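Putative oxygenase (Streptomyces viridochromogenes Tue57, PDB 4XAA) is a putative iron- and 2-oxoglutarate-dependent oxygenase of the phytanoyl-CoA dioxygenase family, probably acting in orthosomycin biosynthesis. Local coordinates at residues K114-H125 against V195-W206. Numbering follows the deposited sequence.
Sequences KEPYRAAEVPWH and VHGSGPNANGSW. With NI (nickel (II) ion), chain B.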
ATOM      1  N   LYS A 114       4.163   0.262   9.804  1.00 43.88           N
ATOM      2  CA  LYS A 114       5.233   0.990  10.461  1.00 45.45           C
ATOM      3  C   LYS A 114       4.983   0.979  11.960  1.00 45.61           C
ATOM      4  O   LYS A 114       4.098   1.686  12.427  1.00 45.47           O
ATOM      5  CB  LYS A 114       5.308   2.429   9.957  1.00 46.05           C
ATOM      6  CG  LYS A 114       5.425   2.582   8.451  1.00 46.66           C
ATOM      7  CD  LYS A 114       6.775   2.098   7.919  1.00 51.85           C
ATOM      8  CE  LYS A 114       6.838   2.280   6.401  1.00 50.73           C
ATOM      9  NZ  LYS A 114       8.233   2.355   5.905  1.00 50.07           N
ATOM     10  N   GLU A 115       5.736   0.161  12.702  1.00 48.46           N
ATOM     11  CA  GLU A 115       5.728   0.202  14.171  1.00 47.55           C
ATOM     12  C   GLU A 115       6.146   1.602  14.614  1.00 47.37           C
ATOM     13  O   GLU A 115       6.874   2.284  13.899  1.00 47.17           O
ATOM     14  CB  GLU A 115       6.692  -0.828  14.793  1.00 48.89           C
ATOM     15  CG  GLU A 115       6.413  -2.308  14.529  1.00 47.97           C
ATOM     16  CD  GLU A 115       7.001  -3.217  15.611  1.00 47.69           C
ATOM     17  OE1 GLU A 115       6.814  -4.447  15.540  1.00 47.40           O
ATOM     18  OE2 GLU A 115       7.646  -2.704  16.548  1.00 51.50           O
ATOM     19  N   PRO A 116       5.700   2.031  15.798  1.00 47.73           N
ATOM     20  CA  PRO A 116       6.178   3.312  16.316  1.00 50.91           C
ATOM     21  C   PRO A 116       7.671   3.257  16.556  1.00 49.78           C
ATOM     22  O   PRO A 116       8.152   2.191  16.921  1.00 52.09           O
ATOM     23  CB  PRO A 116       5.410   3.471  17.628  1.00 50.42           C
ATOM     24  CG  PRO A 116       4.187   2.666  17.443  1.00 52.65           C
ATOM     25  CD  PRO A 116       4.644   1.464  16.646  1.00 52.10           C
ATOM     26  N   TYR A 117       8.378   4.354  16.284  1.00 50.08           N
ATOM     27  CA  TYR A 117       9.793   4.515  16.641  1.00 50.26           C
ATOM     28  C   TYR A 117      10.792   3.655  15.860  1.00 51.04           C
ATOM     29  O   TYR A 117      11.872   4.125  15.506  1.00 49.37           O
ATOM     30  CB  TYR A 117       9.970   4.238  18.129  1.00 46.24           C
ATOM     31  CG  TYR A 117       9.139   5.133  18.994  1.00 52.49           C
ATOM     32  CD1 TYR A 117       9.221   6.523  18.863  1.00 50.81           C
ATOM     33  CD2 TYR A 117       8.262   4.609  19.933  1.00 46.36           C
ATOM     34  CE1 TYR A 117       8.479   7.360  19.650  1.00 45.90           C
ATOM     35  CE2 TYR A 117       7.502   5.447  20.727  1.00 51.62           C
ATOM     36  CZ  TYR A 117       7.617   6.827  20.582  1.00 51.15           C
ATOM     37  OH  TYR A 117       6.863   7.685  21.364  1.00 54.13           O
ATOM     38  N   ARG A 118      10.434   2.404  15.592  1.00 50.23           N
ATOM     39  CA  ARG A 118      11.419   1.421  15.151  1.00 50.83           C
ATOM     40  C   ARG A 118      11.312   1.017  13.683  1.00 50.33           C
ATOM     41  O   ARG A 118      12.054   0.146  13.225  1.00 52.76           O
ATOM     42  CB  ARG A 118      11.316   0.164  16.020  1.00 50.37           C
ATOM     43  CG  ARG A 118      11.519   0.423  17.499  1.00 53.08           C
ATOM     44  CD  ARG A 118      11.799  -0.861  18.235  1.00 53.47           C
ATOM     45  NE  ARG A 118      10.739  -1.839  18.022  1.00 59.74           N
ATOM     46  CZ  ARG A 118      10.907  -3.154  18.128  1.00 58.68           C
ATOM     47  NH1 ARG A 118      12.099  -3.642  18.433  1.00 63.14           N
ATOM     48  NH2 ARG A 118       9.894  -3.978  17.915  1.00 53.45           N
ATOM     49  N   ALA A 119      10.403   1.634  12.938  1.00 48.68           N
ATOM     50  CA  ALA A 119      10.143   1.165  11.585  1.00 46.84           C
ATOM     51  C   ALA A 119      11.279   1.521  10.649  1.00 44.32           C
ATOM     52  O   ALA A 119      11.785   2.634  10.664  1.00 48.87           O
ATOM     53  CB  ALA A 119       8.835   1.725  11.062  1.00 51.00           C
ATOM     54  N   ALA A 120      11.675   0.554   9.836  1.00 45.72           N
ATOM     55  CA  ALA A 120      12.700   0.764   8.829  1.00 45.63           C
ATOM     56  C   ALA A 120      12.089   1.389   7.596  1.00 45.93           C
ATOM     57  O   ALA A 120      10.869   1.422   7.445  1.00 53.10           O
ATOM     58  CB  ALA A 120      13.365  -0.544   8.466  1.00 42.62           C
ATOM     59  N   GLU A 121      12.929   1.875   6.701  1.00 40.99           N
ATOM     60  CA  GLU A 121      12.435   2.288   5.412  1.00 42.46           C
ATOM     61  C   GLU A 121      12.091   1.051   4.595  1.00 49.13           C
ATOM     62  O   GLU A 121      12.541  -0.061   4.900  1.00 45.48           O
ATOM     63  CB  GLU A 121      13.467   3.147   4.677  1.00 48.30           C
ATOM     64  CG  GLU A 121      14.761   2.424   4.309  1.00 54.04           C
ATOM     65  CD  GLU A 121      15.604   3.206   3.308  1.00 60.68           C
ATOM     66  OE1 GLU A 121      16.814   3.399   3.556  1.00 62.35           O
ATOM     67  OE2 GLU A 121      15.056   3.623   2.264  1.00 63.86           O
ATOM     68  N   VAL A 122      11.275   1.247   3.567  1.00 44.85           N
ATOM     69  CA  VAL A 122      11.146   0.267   2.501  1.00 47.39           C
ATOM     70  C   VAL A 122      11.944   0.768   1.308  1.00 47.58           C
ATOM     71  O   VAL A 122      11.564   1.758   0.710  1.00 51.01           O
ATOM     72  CB  VAL A 122       9.682   0.054   2.084  1.00 47.69           C
ATOM     73  CG1 VAL A 122       9.586  -1.003   0.985  1.00 48.11           C
ATOM     74  CG2 VAL A 122       8.840  -0.340   3.291  1.00 48.91           C
ATOM     75  N   PRO A 123      13.043   0.078   0.955  1.00 50.51           N
ATOM     76  CA  PRO A 123      13.910   0.478  -0.167  1.00 45.97           C
ATOM     77  C   PRO A 123      13.124   0.771  -1.436  1.00 43.33           C
ATOM     78  O   PRO A 123      12.082   0.154  -1.667  1.00 42.10           O
ATOM     79  CB  PRO A 123      14.814  -0.745  -0.384  1.00 48.71           C
ATOM     80  CG  PRO A 123      14.696  -1.571   0.857  1.00 47.12           C
ATOM     81  CD  PRO A 123      13.381  -1.259   1.484  1.00 51.61           C
ATOM     82  N   TRP A 124      13.604   1.711  -2.237  1.00 43.30           N
ATOM     83  CA  TRP A 124      12.959   2.020  -3.503  1.00 42.92           C
ATOM     84  C   TRP A 124      12.882   0.781  -4.375  1.00 42.44           C
ATOM     85  O   TRP A 124      13.777  -0.049  -4.359  1.00 46.02           O
ATOM     86  CB  TRP A 124      13.705   3.130  -4.224  1.00 41.85           C
ATOM     87  CG  TRP A 124      13.623   4.408  -3.483  1.00 48.56           C
ATOM     88  CD1 TRP A 124      14.496   4.875  -2.542  1.00 49.65           C
ATOM     89  CD2 TRP A 124      12.589   5.388  -3.595  1.00 47.41           C
ATOM     90  NE1 TRP A 124      14.073   6.095  -2.073  1.00 52.92           N
ATOM     91  CE2 TRP A 124      12.903   6.430  -2.701  1.00 52.54           C
ATOM     92  CE3 TRP A 124      11.438   5.494  -4.374  1.00 47.21           C
ATOM     93  CZ2 TRP A 124      12.104   7.559  -2.567  1.00 51.50           C
ATOM     94  CZ3 TRP A 124      10.643   6.612  -4.237  1.00 46.42           C
ATOM     95  CH2 TRP A 124      10.976   7.627  -3.340  1.00 47.86           C
ATOM     96  N   HIS A 125      11.803   0.663  -5.132  1.00 43.95           N
ATOM     97  CA  HIS A 125      11.594  -0.488  -5.996  1.00 40.39           C
ATOM     98  C   HIS A 125      10.442  -0.238  -6.948  1.00 39.04           C
ATOM     99  O   HIS A 125       9.731   0.764  -6.832  1.00 41.07           O
ATOM    100  CB  HIS A 125      11.313  -1.744  -5.172  1.00 36.02           C
ATOM    101  CG  HIS A 125      10.028  -1.695  -4.406  1.00 42.62           C
ATOM    102  ND1 HIS A 125       9.933  -1.149  -3.144  1.00 40.20           N
ATOM    103  CD2 HIS A 125       8.787  -2.140  -4.716  1.00 35.55           C
ATOM    104  CE1 HIS A 125       8.691  -1.265  -2.709  1.00 36.22           C
ATOM    105  NE2 HIS A 125       7.979  -1.866  -3.642  1.00 35.13           N
ATOM    106  N   VAL A 195       8.197   3.613  -9.472  1.00 40.12           N
ATOM    107  CA  VAL A 195       9.337   3.647  -8.556  1.00 39.76           C
ATOM    108  C   VAL A 195       8.889   4.325  -7.269  1.00 38.77           C
ATOM    109  O   VAL A 195       8.428   5.458  -7.287  1.00 35.50           O
ATOM    110  CB  VAL A 195      10.527   4.375  -9.158  1.00 34.23           C
ATOM    111  CG1 VAL A 195      11.654   4.453  -8.148  1.00 43.17           C
ATOM    112  CG2 VAL A 195      10.963   3.679 -10.410  1.00 34.85           C
ATOM    113  N   HIS A 196       8.988   3.601  -6.162  1.00 41.82           N
ATOM    114  CA  HIS A 196       8.387   4.043  -4.913  1.00 40.81           C
ATOM    115  C   HIS A 196       9.044   3.349  -3.735  1.00 44.39           C
ATOM    116  O   HIS A 196       9.669   2.300  -3.886  1.00 40.07           O
ATOM    117  CB  HIS A 196       6.877   3.778  -4.912  1.00 36.91           C
ATOM    118  CG  HIS A 196       6.517   2.324  -4.925  1.00 41.07           C
ATOM    119  ND1 HIS A 196       6.539   1.559  -6.073  1.00 39.24           N
ATOM    120  CD2 HIS A 196       6.127   1.492  -3.929  1.00 36.54           C
ATOM    121  CE1 HIS A 196       6.187   0.320  -5.783  1.00 35.60           C
ATOM    122  NE2 HIS A 196       5.931   0.254  -4.488  1.00 39.75           N
ATOM    123  N   GLY A 197       8.907   3.965  -2.565  1.00 48.13           N
ATOM    124  CA  GLY A 197       9.412   3.425  -1.315  1.00 42.93           C
ATOM    125  C   GLY A 197       8.699   4.129  -0.180  1.00 46.03           C
ATOM    126  O   GLY A 197       7.644   4.731  -0.385  1.00 46.94           O
ATOM    127  N   SER A 198       9.255   4.050   1.021  1.00 45.19           N
ATOM    128  CA  SER A 198       8.730   4.812   2.150  1.00 49.69           C
ATOM    129  C   SER A 198       9.839   4.951   3.183  1.00 50.21           C
ATOM    130  O   SER A 198      10.650   4.047   3.343  1.00 47.59           O
ATOM    131  CB  SER A 198       7.489   4.138   2.756  1.00 47.62           C
ATOM    132  OG  SER A 198       7.774   2.818   3.216  1.00 47.82           O
ATOM    133  N   GLY A 199       9.901   6.081   3.873  1.00 48.94           N
ATOM    134  CA  GLY A 199      10.968   6.274   4.834  1.00 46.24           C
ATOM    135  C   GLY A 199      10.733   5.529   6.132  1.00 43.14           C
ATOM    136  O   GLY A 199       9.748   4.812   6.279  1.00 50.25           O
ATOM    137  N   PRO A 200      11.643   5.701   7.094  1.00 50.00           N
ATOM    138  CA  PRO A 200      11.459   5.085   8.413  1.00 51.53           C
ATOM    139  C   PRO A 200      10.402   5.810   9.242  1.00 51.49           C
ATOM    140  O   PRO A 200      10.105   6.977   8.975  1.00 53.13           O
ATOM    141  CB  PRO A 200      12.847   5.223   9.063  1.00 48.81           C
ATOM    142  CG  PRO A 200      13.450   6.425   8.395  1.00 49.25           C
ATOM    143  CD  PRO A 200      12.921   6.434   6.982  1.00 47.85           C
ATOM    144  N   ASN A 201       9.847   5.123  10.233  1.00 51.32           N
ATOM    145  CA  ASN A 201       8.970   5.759  11.212  1.00 54.06           C
ATOM    146  C   ASN A 201       9.677   5.892  12.559  1.00 55.16           C
ATOM    147  O   ASN A 201       9.663   4.969  13.377  1.00 53.56           O
ATOM    148  CB  ASN A 201       7.674   4.974  11.383  1.00 48.88           C
ATOM    149  CG  ASN A 201       6.713   5.647  12.331  1.00 52.27           C
ATOM    150  OD1 ASN A 201       6.603   6.871  12.354  1.00 55.47           O
ATOM    151  ND2 ASN A 201       6.020   4.850  13.133  1.00 48.11           N
ATOM    152  N   ALA A 202      10.314   7.037  12.773  1.00 53.88           N
ATOM    153  CA  ALA A 202      10.963   7.301  14.045  1.00 55.48           C
ATOM    154  C   ALA A 202       9.965   7.887  15.031  1.00 55.96           C
ATOM    155  O   ALA A 202      10.241   7.970  16.220  1.00 57.97           O
ATOM    156  CB  ALA A 202      12.146   8.242  13.867  1.00 51.50           C
ATOM    157  N   ASN A 203       8.800   8.292  14.549  1.00 52.68           N
ATOM    158  CA  ASN A 203       7.848   8.907  15.459  1.00 55.74           C
ATOM    159  C   ASN A 203       6.895   7.889  16.080  1.00 51.77           C
ATOM    160  O   ASN A 203       6.882   6.725  15.696  1.00 52.64           O
ATOM    161  CB  ASN A 203       7.109  10.040  14.755  1.00 55.42           C
ATOM    162  CG  ASN A 203       7.907  11.354  14.800  1.00 64.39           C
ATOM    163  OD1 ASN A 203       8.380  11.770  15.870  1.00 57.14           O
ATOM    164  ND2 ASN A 203       8.096  11.982  13.639  1.00 65.07           N
ATOM    165  N   GLY A 204       6.136   8.327  17.077  1.00 53.67           N
ATOM    166  CA  GLY A 204       5.444   7.414  17.971  1.00 52.84           C
ATOM    167  C   GLY A 204       4.152   6.781  17.496  1.00 53.15           C
ATOM    168  O   GLY A 204       3.523   6.025  18.240  1.00 52.02           O
ATOM    169  N   SER A 205       3.757   7.059  16.260  1.00 52.30           N
ATOM    170  CA  SER A 205       2.489   6.545  15.761  1.00 59.75           C
ATOM    171  C   SER A 205       2.661   5.317  14.859  1.00 57.44           C
ATOM    172  O   SER A 205       3.720   5.114  14.267  1.00 56.98           O
ATOM    173  CB  SER A 205       1.731   7.652  15.012  1.00 58.79           C
ATOM    174  OG  SER A 205       2.416   8.054  13.834  1.00 68.51           O
ATOM    175  N   TRP A 206       1.620   4.494  14.773  1.00 51.92           N
ATOM    176  CA  TRP A 206       1.565   3.438  13.767  1.00 52.04           C
ATOM    177  C   TRP A 206       1.285   4.023  12.400  1.00 54.11           C
ATOM    178  O   TRP A 206       0.612   5.040  12.277  1.00 56.35           O
ATOM    179  CB  TRP A 206       0.481   2.405  14.095  1.00 52.27           C
ATOM    180  CG  TRP A 206       0.743   1.679  15.349  1.00 48.63           C
ATOM    181  CD1 TRP A 206       0.432   2.090  16.609  1.00 49.14           C
ATOM    182  CD2 TRP A 206       1.402   0.419  15.483  1.00 48.57           C
ATOM    183  NE1 TRP A 206       0.852   1.158  17.522  1.00 55.57           N
ATOM    184  CE2 TRP A 206       1.459   0.125  16.857  1.00 46.85           C
ATOM    185  CE3 TRP A 206       1.953  -0.489  14.574  1.00 47.85           C
ATOM    186  CZ2 TRP A 206       2.040  -1.038  17.347  1.00 46.02           C
ATOM    187  CZ3 TRP A 206       2.527  -1.646  15.063  1.00 44.51           C
ATOM    188  CH2 TRP A 206       2.562  -1.912  16.436  1.00 42.81           C
TER
HETATM  189 NI    NI B 301       5.763  -1.644  -3.306  1.00 58.16          NI
HETATM  190  O   HOH W   1       3.544  -1.560  -3.244  1.00 37.10           O
HETATM  191  O   HOH W   2       5.712  -1.082  -0.811  1.00 41.74           O
HETATM  192  O   HOH W   3       5.425  -3.245  -1.609  1.00 46.79           O
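His125 and His196 meet at a nickel ion on two antiparallel strands of the double-stranded beta helix, each binding it through NE2 at 2.2 to 2.3 Å. Their rings are inclined at 61°, and Asp127 completes the protein ligands, giving the two-histidine, one-carboxylate facial triad of 2-oxoglutarate-dependent oxygenases; nickel probably occupies the iron site. The second shell fixes the ring of His125: ND1 donates to Pro123 O at 2.9 Å, nearly straight at 177° and in the ring plane, while ND1 of His196 bonds to Leu194 O. In the strand backbones, reciprocal bonds pair His125 with His196 and Val122 with Ser198; the one-residue shift between these pairs marks a beta bulge. On the other face, Trp124 turns its ring toward Gly197 CA, offset toward the rim, with CE3 3.3 Å from His196 C. Farther out, the Lys114 chain, bent at chi2 (-69°), carries NZ to Ser198 OG (2.8 Å), Gly199 O and Ala120 O, three acceptors for one ammonium. Pro116 CD makes a CH-pi contact 3.5 Å from the centroid of the Trp206 six-membered ring. Between these residues, Asn201 ND2 joins both segments, donating to Glu115 O at 2.8 Å and to Ser205 O at 2.6 Å.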